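Nucleoporin NUP116 (Candida glabrata, PDB 3NF5) probably serves as a structural constituent of the nuclear pore complex, which this C-terminal domain targets. Local coordinates at residues 133-139 against 148-153; 49-55 against 93-99; 45-49 against 70-74; 103-107 against 122-126. All coordinates share one frame; numbering follows the deposited sequence.

All four contacts lie in one domain of the Nup98 autopeptidase-like (S59) family. Contacts 1, 2 and 3 reach the same six-stranded antiparallel sheet. Contact 2 joins strands 47-51 and 97-101, and contact 1 joins the hairpin strands 137-142 and 147-152. The two touch, with centres about 12 Å apart, because 97-101 and 147-152 are neighbours. Contact 3 packs 47-51 against strand 70-73 of a two-stranded sheet and shares I49 with contact 2. Contact 4 packs a loop on helix 122-132, with its centre about 26 Å from that of contact 2. Along the chain contacts 2 and 3 interleave, then come contact 4 and contact 1. Ladder pairing thus builds the sheet, contact 3 joins it to the second sheet, and contact 4 ties loop to helix.

Contact 1 of 4, residues 133-139 against 148-153; sequences IPHTHFE and YCFTVD
H137 pairs with T151 in the antiparallel ladder, and its ring reaches on to D153. H137 N donates to T151 O at 2.7 Å, and T151 N returns a bond to H137 O at 2.9 Å. E139 N bonds to C149 O. The imidazole NE2 of H137 donates to D153 OD2 at 3.0 Å, almost straight at 174°. D153 OD2 lies in the ring plane, but NE2 stands above the plane of the carboxylate. H137 CG sits beside its backbone N (chi1 -57°), which carries the ring toward the D153 end of the partner strand. On the other sheet face F138 pairs with F150. F138 CD1 meets the edge of the Y148 ring, 3.8 Å from CE1. T136 CB and CG2 approach CD1 and CE1 of F150 obliquely.

T136 is positioned by its own turn. Its OG1 donates to I133 O at 2.6 Å, across a type II turn. It also receives a water at 3.0 Å, and that water lies 2.6 Å from Y148 OH. Separately, E139 OE1 forms a salt bridge with R98 NE of strand 97-101. Strand 137-142 is outermost in the sheet. Strand 147-152 separates it from 97-101, and L130 of helix 122-132 packs on F138 and Y148.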
loop_
_atom_site.group_PDB
_atom_site.type_symbol
_atom_site.label_atom_id
_atom_site.label_comp_id
_atom_site.label_asym_id
_atom_site.label_seq_id
_atom_site.Cartn_x
_atom_site.Cartn_y
_atom_site.Cartn_z
ATOM N N ILE A 133 -0.737 -15.353 -6.833
ATOM C CA ILE A 133 -0.718 -14.052 -7.507
ATOM C C ILE A 133 0.622 -13.761 -8.149
ATOM O O ILE A 133 1.682 -13.749 -7.449
ATOM C CB ILE A 133 -1.123 -12.878 -6.615
ATOM C CG1 ILE A 133 -2.510 -13.139 -6.017
ATOM C CG2 ILE A 133 -1.030 -11.623 -7.454
ATOM C CD1 ILE A 133 -3.023 -12.071 -4.980
ATOM N N PRO A 134 0.596 -13.537 -9.481
ATOM C CA PRO A 134 1.834 -13.259 -10.111
ATOM C C PRO A 134 2.572 -12.005 -9.560
ATOM O O PRO A 134 1.947 -10.971 -9.146
ATOM C CB PRO A 134 1.453 -13.166 -11.592
ATOM C CG PRO A 134 0.355 -14.161 -11.655
ATOM C CD PRO A 134 -0.444 -13.760 -10.487
ATOM N N HIS A 135 3.884 -12.210 -9.436
ATOM C CA HIS A 135 4.867 -11.160 -9.059
ATOM C C HIS A 135 4.748 -10.765 -7.633
ATOM O O HIS A 135 5.033 -9.641 -7.274
ATOM C CB HIS A 135 4.694 -9.928 -9.925
ATOM C CG HIS A 135 5.084 -10.149 -11.344
ATOM N ND1 HIS A 135 6.409 -10.262 -11.728
ATOM C CD2 HIS A 135 4.342 -10.278 -12.468
ATOM C CE1 HIS A 135 6.456 -10.454 -13.036
ATOM N NE2 HIS A 135 5.219 -10.463 -13.505
ATOM N N THR A 136 4.308 -11.703 -6.808
ATOM C CA THR A 136 4.182 -11.490 -5.414
ATOM C C THR A 136 4.902 -12.670 -4.797
ATOM O O THR A 136 5.004 -13.696 -5.425
ATOM C CB THR A 136 2.685 -11.471 -4.943
ATOM O OG1 THR A 136 2.104 -12.771 -5.122
ATOM C CG2 THR A 136 1.907 -10.449 -5.667
ATOM N N HIS A 137 5.460 -12.461 -3.620
ATOM C CA HIS A 137 5.924 -13.488 -2.707
ATOM C C HIS A 137 5.117 -13.505 -1.400
ATOM O O HIS A 137 5.402 -12.754 -0.407
ATOM C CB HIS A 137 7.405 -13.257 -2.392
ATOM C CG HIS A 137 8.286 -13.226 -3.607
ATOM N ND1 HIS A 137 8.528 -14.344 -4.371
ATOM C CD2 HIS A 137 8.967 -12.211 -4.197
ATOM C CE1 HIS A 137 9.339 -14.024 -5.368
ATOM N NE2 HIS A 137 9.637 -12.735 -5.273
ATOM N N PHE A 138 4.104 -14.363 -1.378
ATOM C CA PHE A 138 3.194 -14.550 -0.202
ATOM C C PHE A 138 3.975 -14.710 1.054
ATOM O O PHE A 138 4.918 -15.479 1.065
ATOM C CB PHE A 138 2.300 -15.788 -0.442
ATOM C CG PHE A 138 1.330 -16.065 0.643
ATOM C CD1 PHE A 138 0.028 -15.590 0.547
ATOM C CD2 PHE A 138 1.682 -16.788 1.739
ATOM C CE1 PHE A 138 -0.897 -15.817 1.560
ATOM C CE2 PHE A 138 0.747 -17.059 2.748
ATOM C CZ PHE A 138 -0.564 -16.561 2.628
ATOM N N GLU A 139 3.642 -13.952 2.103
ATOM C CA GLU A 139 4.228 -14.185 3.416
ATOM C C GLU A 139 3.161 -14.751 4.363
ATOM O O GLU A 139 3.358 -15.821 4.970
ATOM C CB GLU A 139 4.853 -12.933 4.064
ATOM C CG GLU A 139 6.165 -12.498 3.477
ATOM C CD GLU A 139 6.915 -11.471 4.402
ATOM O OE1 GLU A 139 6.229 -10.645 5.067
ATOM O OE2 GLU A 139 8.200 -11.537 4.442
ATOM N N TYR A 148 -3.413 -9.649 4.899
ATOM C CA TYR A 148 -2.662 -10.375 3.896
ATOM C C TYR A 148 -1.358 -9.622 3.749
ATOM O O TYR A 148 -1.369 -8.433 3.574
ATOM C CB TYR A 148 -3.397 -10.387 2.599
ATOM C CG TYR A 148 -2.667 -10.684 1.304
ATOM C CD1 TYR A 148 -1.836 -11.791 1.144
ATOM C CD2 TYR A 148 -2.845 -9.881 0.233
ATOM C CE1 TYR A 148 -1.215 -12.052 -0.077
ATOM C CE2 TYR A 148 -2.260 -10.141 -0.955
ATOM C CZ TYR A 148 -1.395 -11.192 -1.080
ATOM O OH TYR A 148 -0.809 -11.397 -2.285
ATOM N N CYS A 149 -0.265 -10.337 3.912
ATOM C CA CYS A 149 1.059 -9.752 3.776
ATOM C C CYS A 149 1.862 -10.496 2.740
ATOM O O CYS A 149 1.889 -11.740 2.729
ATOM C CB CYS A 149 1.831 -9.821 5.076
ATOM S SG CYS A 149 1.169 -8.851 6.403
ATOM N N PHE A 150 2.569 -9.729 1.905
ATOM C CA PHE A 150 3.447 -10.296 0.886
ATOM C C PHE A 150 4.580 -9.315 0.518
ATOM O O PHE A 150 4.537 -8.123 0.884
ATOM C CB PHE A 150 2.637 -10.638 -0.343
ATOM C CG PHE A 150 2.023 -9.455 -1.031
ATOM C CD1 PHE A 150 2.614 -8.902 -2.180
ATOM C CD2 PHE A 150 0.838 -8.903 -0.536
ATOM C CE1 PHE A 150 2.023 -7.791 -2.851
ATOM C CE2 PHE A 150 0.258 -7.851 -1.155
ATOM C CZ PHE A 150 0.835 -7.274 -2.347
ATOM N N THR A 151 5.593 -9.827 -0.162
ATOM C CA THR A 151 6.676 -8.989 -0.689
ATOM C C THR A 151 6.682 -9.033 -2.198
ATOM O O THR A 151 6.113 -9.958 -2.834
ATOM C CB THR A 151 8.060 -9.348 -0.127
ATOM O OG1 THR A 151 8.450 -10.651 -0.552
ATOM C CG2 THR A 151 8.077 -9.307 1.366
ATOM N N VAL A 152 7.293 -7.987 -2.754
ATOM C CA VAL A 152 7.510 -7.836 -4.171
ATOM C C VAL A 152 8.982 -7.506 -4.310
ATOM O O VAL A 152 9.549 -6.826 -3.476
ATOM C CB VAL A 152 6.562 -6.776 -4.715
ATOM C CG1 VAL A 152 5.113 -7.236 -4.564
ATOM C CG2 VAL A 152 6.696 -5.430 -3.977
ATOM N N ASP A 153 9.645 -8.098 -5.279
ATOM C CA ASP A 153 11.039 -7.788 -5.638
ATOM C C ASP A 153 11.255 -6.356 -6.191
ATOM O O ASP A 153 12.246 -5.641 -5.881
ATOM C CB ASP A 153 11.480 -8.773 -6.721
ATOM C CG ASP A 153 11.481 -10.189 -6.271
ATOM O OD1 ASP A 153 11.699 -10.423 -5.078
ATOM O OD2 ASP A 153 11.306 -11.103 -7.129
HETATM O O HOH W 1 8.128 -9.969 -6.826
HETATM O O HOH W 2 0.714 -13.451 -2.532
#

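Contact 2 of 4, residues 49-55 against 93-99; sequences IEFLDPV and LNVRARI
F51 is sandwiched on the tight side of this contact. L93 CD2 lies over one face of its ring, 4.0 Å from the centroid, in a CH-pi contact. I49 CG1 lies over the opposite face. Beyond the ring, V55 CG2 and V95 CG2 are close, at 3.5 Å. V55 CG1 and L93 CD2 are unusually short at 3.2 Å, which may partly reflect the model. I49 and I99 run side by side, and A97 CB fits against I49 CG1.

The other side is looser and more polar. D53 OD1 makes a salt bridge with R96 NH2 at 2.8 Å, with the nitrogen above the carboxylate plane. A bend in the R96 chain (chi3 48°) turns the guanidinium back, and L52 CB lies over its face. L52 CD1 lies over the face of the R98 guanidinium. The side-chain charges of E50 and R98 do not meet directly. A water links E50 OE2 to R98 NH1. E50 has its direct salt bridge with K48, and R98 with E139.

Backbone bonds bind E50 to R98 in both directions, and L52 N donates to R96 O at 2.7 Å. This is antiparallel pairing of two inner strands, with one apolar and one charged face, in the sheet of a Nup98-type C-terminal domain.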
loop_
_atom_site.group_PDB
_atom_site.type_symbol
_atom_site.label_atom_id
_atom_site.label_comp_id
_atom_site.label_asym_id
_atom_site.label_seq_id
_atom_site.Cartn_x
_atom_site.Cartn_y
_atom_site.Cartn_z
ATOM N N ILE A 49 2.466 0.064 2.331
ATOM C CA ILE A 49 3.680 -0.443 1.689
ATOM C C ILE A 49 4.940 0.057 2.428
ATOM O O ILE A 49 5.035 1.227 2.841
ATOM C CB ILE A 49 3.686 -0.077 0.187
ATOM C CG1 ILE A 49 4.909 -0.733 -0.494
ATOM C CG2 ILE A 49 3.582 1.377 -0.001
ATOM C CD1 ILE A 49 4.864 -0.691 -2.017
ATOM N N GLU A 50 5.853 -0.888 2.645
ATOM C CA GLU A 50 7.113 -0.691 3.457
ATOM C C GLU A 50 8.243 -1.100 2.483
ATOM O O GLU A 50 8.409 -2.253 2.178
ATOM C CB GLU A 50 7.091 -1.529 4.731
ATOM C CG GLU A 50 6.006 -1.044 5.709
ATOM C CD GLU A 50 5.588 -2.069 6.733
ATOM O OE1 GLU A 50 5.143 -1.663 7.844
ATOM O OE2 GLU A 50 5.644 -3.269 6.435
ATOM N N PHE A 51 8.924 -0.112 1.932
ATOM C CA PHE A 51 10.008 -0.336 1.005
ATOM C C PHE A 51 11.216 -0.879 1.769
ATOM O O PHE A 51 11.600 -0.349 2.802
ATOM C CB PHE A 51 10.351 0.943 0.260
ATOM C CG PHE A 51 9.281 1.370 -0.650
ATOM C CD1 PHE A 51 8.292 2.224 -0.205
ATOM C CD2 PHE A 51 9.192 0.825 -1.899
ATOM C CE1 PHE A 51 7.257 2.574 -1.036
ATOM C CE2 PHE A 51 8.162 1.133 -2.731
ATOM C CZ PHE A 51 7.179 2.027 -2.298
ATOM N N LEU A 52 11.763 -1.961 1.274
ATOM C CA LEU A 52 12.785 -2.699 2.002
ATOM C C LEU A 52 14.173 -2.364 1.481
ATOM O O LEU A 52 15.133 -2.621 2.155
ATOM C CB LEU A 52 12.508 -4.163 1.928
ATOM C CG LEU A 52 11.189 -4.548 2.548
ATOM C CD1 LEU A 52 10.930 -6.037 2.291
ATOM C CD2 LEU A 52 11.176 -4.262 4.018
ATOM N N ASP A 53 14.283 -1.777 0.292
ATOM C CA ASP A 53 15.528 -1.141 -0.104
ATOM C C ASP A 53 15.425 0.366 -0.061
ATOM O O ASP A 53 14.305 0.894 -0.145
ATOM C CB ASP A 53 15.847 -1.560 -1.503
ATOM C CG ASP A 53 16.236 -3.057 -1.610
ATOM O OD1 ASP A 53 16.829 -3.646 -0.656
ATOM O OD2 ASP A 53 15.873 -3.618 -2.669
ATOM N N PRO A 54 16.577 1.081 -0.076
ATOM C CA PRO A 54 16.534 2.531 -0.355
ATOM C C PRO A 54 15.722 2.927 -1.600
ATOM O O PRO A 54 15.832 2.306 -2.651
ATOM C CB PRO A 54 17.999 2.900 -0.554
ATOM C CG PRO A 54 18.789 1.805 0.106
ATOM C CD PRO A 54 17.965 0.565 -0.048
ATOM N N VAL A 55 14.946 4.003 -1.482
ATOM C CA VAL A 55 14.166 4.545 -2.573
ATOM C C VAL A 55 14.744 5.906 -3.052
ATOM O O VAL A 55 15.146 6.731 -2.232
ATOM C CB VAL A 55 12.693 4.601 -2.084
ATOM C CG1 VAL A 55 11.932 5.398 -2.870
ATOM C CG2 VAL A 55 12.149 3.142 -2.096
ATOM N N LEU A 93 10.577 4.311 -7.042
ATOM C CA LEU A 93 9.870 3.391 -6.107
ATOM C C LEU A 93 9.872 1.909 -6.533
ATOM O O LEU A 93 9.269 1.032 -5.874
ATOM C CB LEU A 93 8.464 3.907 -5.869
ATOM C CG LEU A 93 8.413 5.202 -5.054
ATOM C CD1 LEU A 93 7.014 5.784 -5.129
ATOM C CD2 LEU A 93 8.837 5.034 -3.598
ATOM N N ASN A 94 10.520 1.622 -7.656
ATOM C CA ASN A 94 10.487 0.290 -8.245
ATOM C C ASN A 94 11.550 -0.630 -7.665
ATOM O O ASN A 94 12.420 -1.098 -8.392
ATOM C CB ASN A 94 10.590 0.365 -9.780
ATOM C CG ASN A 94 9.983 -0.827 -10.469
ATOM O OD1 ASN A 94 9.440 -1.753 -9.830
ATOM N ND2 ASN A 94 10.041 -0.820 -11.797
ATOM N N VAL A 95 11.440 -0.905 -6.358
ATOM C CA VAL A 95 12.384 -1.663 -5.576
ATOM C C VAL A 95 11.618 -2.613 -4.624
ATOM O O VAL A 95 10.357 -2.662 -4.644
ATOM C CB VAL A 95 13.279 -0.700 -4.743
ATOM C CG1 VAL A 95 14.047 0.302 -5.682
ATOM C CG2 VAL A 95 12.458 0.072 -3.664
ATOM N N ARG A 96 12.356 -3.339 -3.802
ATOM C CA ARG A 96 11.805 -4.400 -2.984
ATOM C C ARG A 96 10.925 -3.791 -1.870
ATOM O O ARG A 96 11.295 -2.783 -1.295
ATOM C CB ARG A 96 12.941 -5.233 -2.435
ATOM C CG ARG A 96 12.559 -6.562 -1.853
ATOM C CD ARG A 96 13.786 -7.407 -1.641
ATOM N NE ARG A 96 14.809 -6.606 -0.953
ATOM C CZ ARG A 96 15.072 -6.622 0.363
ATOM N NH1 ARG A 96 14.433 -7.443 1.193
ATOM N NH2 ARG A 96 16.009 -5.812 0.855
ATOM N N ALA A 97 9.806 -4.440 -1.566
ATOM C CA ALA A 97 8.806 -3.854 -0.656
ATOM C C ALA A 97 7.972 -4.969 -0.017
ATOM O O ALA A 97 7.908 -6.066 -0.536
ATOM C CB ALA A 97 7.913 -2.820 -1.383
ATOM N N ARG A 98 7.393 -4.686 1.130
ATOM C CA ARG A 98 6.483 -5.593 1.792
ATOM C C ARG A 98 5.209 -4.791 1.808
ATOM O O ARG A 98 5.176 -3.573 2.275
ATOM C CB ARG A 98 6.926 -5.917 3.208
ATOM C CG ARG A 98 5.911 -6.674 4.032
ATOM C CD ARG A 98 6.442 -7.170 5.401
ATOM N NE ARG A 98 7.482 -8.207 5.293
ATOM C CZ ARG A 98 8.764 -8.052 5.604
ATOM N NH1 ARG A 98 9.257 -6.885 6.063
ATOM N NH2 ARG A 98 9.572 -9.088 5.436
ATOM N N ILE A 99 4.172 -5.474 1.334
ATOM C CA ILE A 99 2.808 -4.894 1.270
ATOM C C ILE A 99 1.833 -5.617 2.212
ATOM O O ILE A 99 1.814 -6.855 2.286
ATOM C CB ILE A 99 2.345 -4.909 -0.183
ATOM C CG1 ILE A 99 3.353 -4.083 -1.038
ATOM C CG2 ILE A 99 0.853 -4.321 -0.268
ATOM C CD1 ILE A 99 3.146 -4.022 -2.502
HETATM O O HOH W 3 3.668 -3.776 4.747
HETATM O O HOH W 4 8.057 -4.482 7.288
#

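Contact 3 of 4, residues 45-49 against 70-74; sequences QYGKI and VVFQP
F72 lays its ring flat against the main chain of G47 and K48, instead of against a side chain. The carbonyl carbon of G47 sits over the ring centre, and K48 N lies over the same face nearer the rim. G47 CA makes a CH-pi contact, 4.2 Å from the ring centroid and 28° off the normal. With no side chain on G47, the ring can come this close. F72 CZ is 3.2 Å from K48 C.

Y46 repeats the theme. A chi1 of -60° turns its ring over the Q73-P74 peptide, and P74 CD is 3.9 Å from the ring centroid. Q45 CB covers the centre of the opposite face. Y46 CB meets F72 CB at 3.7 Å. At the far end I49 CG2 touches V70 CG1 at 3.9 Å and also borders F72 CZ.

Y46 and G47 form a classic beta bulge opposite N43. K48 points away and pairs with E50. F72 N is bonded to Y16 OH.

Strand 47-51 belongs to the six-stranded sheet, whereas 70-73 pairs with 76-79, so the contact joins two sheets. No hydrogen bond crosses between 45-49 and 70-74. The contact is held by dispersion and by ring faces against peptide groups.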
loop_
_atom_site.group_PDB
_atom_site.type_symbol
_atom_site.label_atom_id
_atom_site.label_comp_id
_atom_site.label_asym_id
_atom_site.label_seq_id
_atom_site.Cartn_x
_atom_site.Cartn_y
_atom_site.Cartn_z
ATOM N N GLN A 45 -6.985 2.527 7.116
ATOM C CA GLN A 45 -8.157 1.700 6.862
ATOM C C GLN A 45 -7.880 0.479 5.964
ATOM O O GLN A 45 -8.539 -0.536 6.153
ATOM C CB GLN A 45 -9.282 2.512 6.189
ATOM C CG GLN A 45 -10.088 3.435 7.056
ATOM C CD GLN A 45 -11.472 3.621 6.466
ATOM O OE1 GLN A 45 -12.418 2.928 6.866
ATOM N NE2 GLN A 45 -11.569 4.452 5.429
ATOM N N TYR A 46 -6.941 0.579 4.991
ATOM C CA TYR A 46 -6.858 -0.396 3.882
ATOM C C TYR A 46 -5.531 -1.122 3.647
ATOM O O TYR A 46 -5.555 -2.233 3.142
ATOM C CB TYR A 46 -7.289 0.235 2.586
ATOM C CG TYR A 46 -8.740 0.758 2.596
ATOM C CD1 TYR A 46 -9.798 -0.063 2.988
ATOM C CD2 TYR A 46 -9.027 2.073 2.231
ATOM C CE1 TYR A 46 -11.165 0.462 3.029
ATOM C CE2 TYR A 46 -10.367 2.600 2.302
ATOM C CZ TYR A 46 -11.412 1.784 2.691
ATOM O OH TYR A 46 -12.740 2.305 2.686
ATOM N N GLY A 47 -4.389 -0.528 3.993
ATOM C CA GLY A 47 -3.119 -1.255 3.776
ATOM C C GLY A 47 -1.942 -0.324 3.864
ATOM O O GLY A 47 -2.091 0.880 4.090
ATOM N N LYS A 48 -0.762 -0.894 3.656
ATOM C CA LYS A 48 0.463 -0.108 3.625
ATOM C C LYS A 48 1.529 -0.769 2.757
ATOM O O LYS A 48 1.524 -1.974 2.520
ATOM C CB LYS A 48 1.047 0.107 5.004
ATOM C CG LYS A 48 1.406 -1.128 5.840
ATOM C CD LYS A 48 2.012 -0.767 7.201
ATOM C CE LYS A 48 2.183 -1.994 8.120
ATOM N NZ LYS A 48 2.945 -1.570 9.332
ATOM N N ILE A 49 2.466 0.064 2.331
ATOM C CA ILE A 49 3.680 -0.443 1.689
ATOM C C ILE A 49 4.940 0.057 2.428
ATOM O O ILE A 49 5.035 1.227 2.841
ATOM C CB ILE A 49 3.686 -0.077 0.187
ATOM C CG1 ILE A 49 4.909 -0.733 -0.494
ATOM C CG2 ILE A 49 3.582 1.377 -0.001
ATOM C CD1 ILE A 49 4.864 -0.691 -2.017
ATOM N N VAL A 70 0.568 5.982 -4.754
ATOM C CA VAL A 70 0.301 4.851 -3.878
ATOM C C VAL A 70 -1.114 5.037 -3.359
ATOM O O VAL A 70 -1.398 6.042 -2.678
ATOM C CB VAL A 70 1.270 4.757 -2.674
ATOM C CG1 VAL A 70 0.910 3.515 -1.835
ATOM C CG2 VAL A 70 2.748 4.690 -3.130
ATOM N N VAL A 71 -1.965 4.078 -3.687
ATOM C CA VAL A 71 -3.421 4.085 -3.355
ATOM C C VAL A 71 -3.803 2.721 -2.753
ATOM O O VAL A 71 -3.452 1.679 -3.268
ATOM C CB VAL A 71 -4.294 4.420 -4.623
ATOM C CG1 VAL A 71 -5.823 4.212 -4.365
ATOM C CG2 VAL A 71 -4.052 5.855 -5.132
ATOM N N PHE A 72 -4.444 2.741 -1.607
ATOM C CA PHE A 72 -5.029 1.541 -0.972
ATOM C C PHE A 72 -6.530 1.785 -0.887
ATOM O O PHE A 72 -6.947 2.838 -0.448
ATOM C CB PHE A 72 -4.462 1.384 0.424
ATOM C CG PHE A 72 -3.024 1.031 0.437
ATOM C CD1 PHE A 72 -2.632 -0.275 0.215
ATOM C CD2 PHE A 72 -2.049 2.030 0.595
ATOM C CE1 PHE A 72 -1.290 -0.593 0.216
ATOM C CE2 PHE A 72 -0.713 1.696 0.599
ATOM C CZ PHE A 72 -0.348 0.430 0.393
ATOM N N GLN A 73 -7.315 0.859 -1.426
ATOM C CA GLN A 73 -8.777 0.846 -1.393
ATOM C C GLN A 73 -9.196 -0.472 -0.757
ATOM O O GLN A 73 -8.341 -1.308 -0.487
ATOM C CB GLN A 73 -9.270 0.832 -2.835
ATOM C CG GLN A 73 -8.967 2.052 -3.659
ATOM C CD GLN A 73 -9.735 1.974 -4.968
ATOM O OE1 GLN A 73 -9.448 1.133 -5.842
ATOM N NE2 GLN A 73 -10.769 2.794 -5.077
ATOM N N PRO A 74 -10.506 -0.700 -0.587
ATOM C CA PRO A 74 -10.941 -2.035 -0.150
ATOM C C PRO A 74 -10.422 -3.179 -0.995
ATOM O O PRO A 74 -10.738 -3.264 -2.196
ATOM C CB PRO A 74 -12.502 -1.946 -0.247
ATOM C CG PRO A 74 -12.811 -0.460 -0.106
ATOM C CD PRO A 74 -11.657 0.239 -0.790
#

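Contact 4 of 4, residues 103-107 against 122-126; sequences NCYPL and IMERY
P106 is the bump, and the first part of helix 122-132 supplies the hollow. I122, M123 and Y126 surround its ring. P106 CB meets I122 CD1 at 3.8 Å. P106 CD sits 3.6 Å from the selenium of M123, which is a selenomethionine. P106 CG presses on Y126 CD2 at 3.7 Å, and P106 N lies over one face of the Y126 ring.

Y126 lies alongside the loop and reaches C104. Its CG is anti to the backbone N (chi1 -173°), and this sends the ring out from the helix along the loop. Its hydroxyl oxygen ends 3.5 Å from C104 CB, and C104 O lies at the ring edge. M123 bends at chi2 (-46°) and so brings its CE to the edge of the Y105 ring, 4.0 Å from CD1.

Y141 of strand 137-142 backs this assembly. It meets the Y126 ring edge-to-face and bonds through its hydroxyl to C104 O. The Y105 hydroxyl is held by A144 O. No hydrogen bond joins the two segments directly, so fit of shape carries the contact. The loop between strand 97-101 and helix 122-132 folds back on the first turn of that helix, with P106 set between I122, M123 and Y126, within the Nup98-type domain.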
loop_
_atom_site.group_PDB
_atom_site.type_symbol
_atom_site.label_atom_id
_atom_site.label_comp_id
_atom_site.label_asym_id
_atom_site.label_seq_id
_atom_site.Cartn_x
_atom_site.Cartn_y
_atom_site.Cartn_z
ATOM N N ASN A 103 -8.444 -6.381 6.039
ATOM C CA ASN A 103 -9.835 -6.807 5.789
ATOM C C ASN A 103 -10.062 -7.431 4.438
ATOM O O ASN A 103 -11.083 -7.165 3.758
ATOM C CB ASN A 103 -10.793 -5.634 6.080
ATOM C CG ASN A 103 -10.605 -5.142 7.488
ATOM O OD1 ASN A 103 -10.567 -5.960 8.390
ATOM N ND2 ASN A 103 -10.353 -3.871 7.678
ATOM N N CYS A 104 -9.124 -8.315 4.069
ATOM C CA CYS A 104 -9.270 -9.152 2.926
ATOM C C CYS A 104 -9.963 -10.424 3.368
ATOM O O CYS A 104 -9.443 -11.169 4.179
ATOM C CB CYS A 104 -7.908 -9.470 2.316
ATOM S SG CYS A 104 -7.154 -7.992 1.598
ATOM N N TYR A 105 -11.152 -10.667 2.814
ATOM C CA TYR A 105 -11.968 -11.868 3.172
ATOM C C TYR A 105 -12.647 -12.316 1.908
ATOM O O TYR A 105 -13.036 -11.456 1.127
ATOM C CB TYR A 105 -13.049 -11.484 4.158
ATOM C CG TYR A 105 -12.615 -11.079 5.534
ATOM C CD1 TYR A 105 -12.155 -12.016 6.435
ATOM C CD2 TYR A 105 -12.701 -9.744 5.951
ATOM C CE1 TYR A 105 -11.775 -11.633 7.724
ATOM C CE2 TYR A 105 -12.319 -9.356 7.211
ATOM C CZ TYR A 105 -11.858 -10.291 8.102
ATOM O OH TYR A 105 -11.495 -9.887 9.372
ATOM N N PRO A 106 -12.782 -13.644 1.688
ATOM C CA PRO A 106 -13.569 -14.105 0.564
ATOM C C PRO A 106 -14.964 -13.589 0.756
ATOM O O PRO A 106 -15.363 -13.283 1.892
ATOM C CB PRO A 106 -13.551 -15.638 0.724
ATOM C CG PRO A 106 -12.522 -15.912 1.757
ATOM C CD PRO A 106 -12.512 -14.745 2.618
ATOM N N LEU A 107 -15.689 -13.506 -0.345
ATOM C CA LEU A 107 -17.054 -13.013 -0.328
ATOM C C LEU A 107 -18.025 -14.149 -0.669
ATOM O O LEU A 107 -17.737 -15.001 -1.533
ATOM C CB LEU A 107 -17.221 -11.848 -1.332
ATOM C CG LEU A 107 -16.102 -10.783 -1.306
ATOM C CD1 LEU A 107 -16.276 -9.823 -2.459
ATOM C CD2 LEU A 107 -16.038 -10.028 0.055
ATOM N N ILE A 122 -13.534 -22.157 2.996
ATOM C CA ILE A 122 -13.125 -21.190 1.971
ATOM C C ILE A 122 -11.818 -20.471 2.324
ATOM O O ILE A 122 -11.091 -19.991 1.428
ATOM C CB ILE A 122 -14.239 -20.149 1.626
ATOM C CG1 ILE A 122 -13.939 -19.504 0.259
ATOM C CG2 ILE A 122 -14.486 -19.145 2.789
ATOM C CD1 ILE A 122 -15.139 -18.919 -0.434
HETATM N N MSE A 123 -11.525 -20.373 3.609
HETATM C CA MSE A 123 -10.332 -19.645 4.041
HETATM C C MSE A 123 -9.028 -20.186 3.468
HETATM O O MSE A 123 -8.187 -19.399 2.957
HETATM C CB MSE A 123 -10.265 -19.576 5.576
HETATM C CG MSE A 123 -11.275 -18.663 6.185
HETATM SE SE MSE A 123 -11.413 -16.884 5.290
HETATM C CE MSE A 123 -12.151 -15.976 6.820
ATOM N N GLU A 124 -8.862 -21.516 3.532
ATOM C CA GLU A 124 -7.653 -22.166 3.006
ATOM C C GLU A 124 -7.602 -22.071 1.489
ATOM O O GLU A 124 -6.528 -21.928 0.900
ATOM C CB GLU A 124 -7.533 -23.644 3.438
ATOM N N ARG A 125 -8.768 -22.142 0.840
ATOM C CA ARG A 125 -8.781 -21.980 -0.599
ATOM C C ARG A 125 -8.369 -20.561 -0.986
ATOM O O ARG A 125 -7.683 -20.390 -1.978
ATOM C CB ARG A 125 -10.166 -22.376 -1.211
ATOM C CG ARG A 125 -10.449 -23.884 -1.143
ATOM C CD ARG A 125 -11.671 -24.293 -2.021
ATOM N NE ARG A 125 -12.898 -23.643 -1.594
ATOM C CZ ARG A 125 -13.726 -24.077 -0.634
ATOM N NH1 ARG A 125 -13.490 -25.195 0.048
ATOM N NH2 ARG A 125 -14.813 -23.369 -0.354
ATOM N N TYR A 126 -8.811 -19.560 -0.237
ATOM C CA TYR A 126 -8.455 -18.169 -0.481
ATOM C C TYR A 126 -6.918 -17.939 -0.280
ATOM O O TYR A 126 -6.299 -17.231 -1.072
ATOM C CB TYR A 126 -9.264 -17.249 0.459
ATOM C CG TYR A 126 -9.119 -15.734 0.203
ATOM C CD1 TYR A 126 -9.098 -15.210 -1.086
ATOM C CD2 TYR A 126 -8.998 -14.847 1.262
ATOM C CE1 TYR A 126 -8.964 -13.786 -1.307
ATOM C CE2 TYR A 126 -8.871 -13.460 1.065
ATOM C CZ TYR A 126 -8.871 -12.929 -0.220
ATOM O OH TYR A 126 -8.772 -11.554 -0.374
#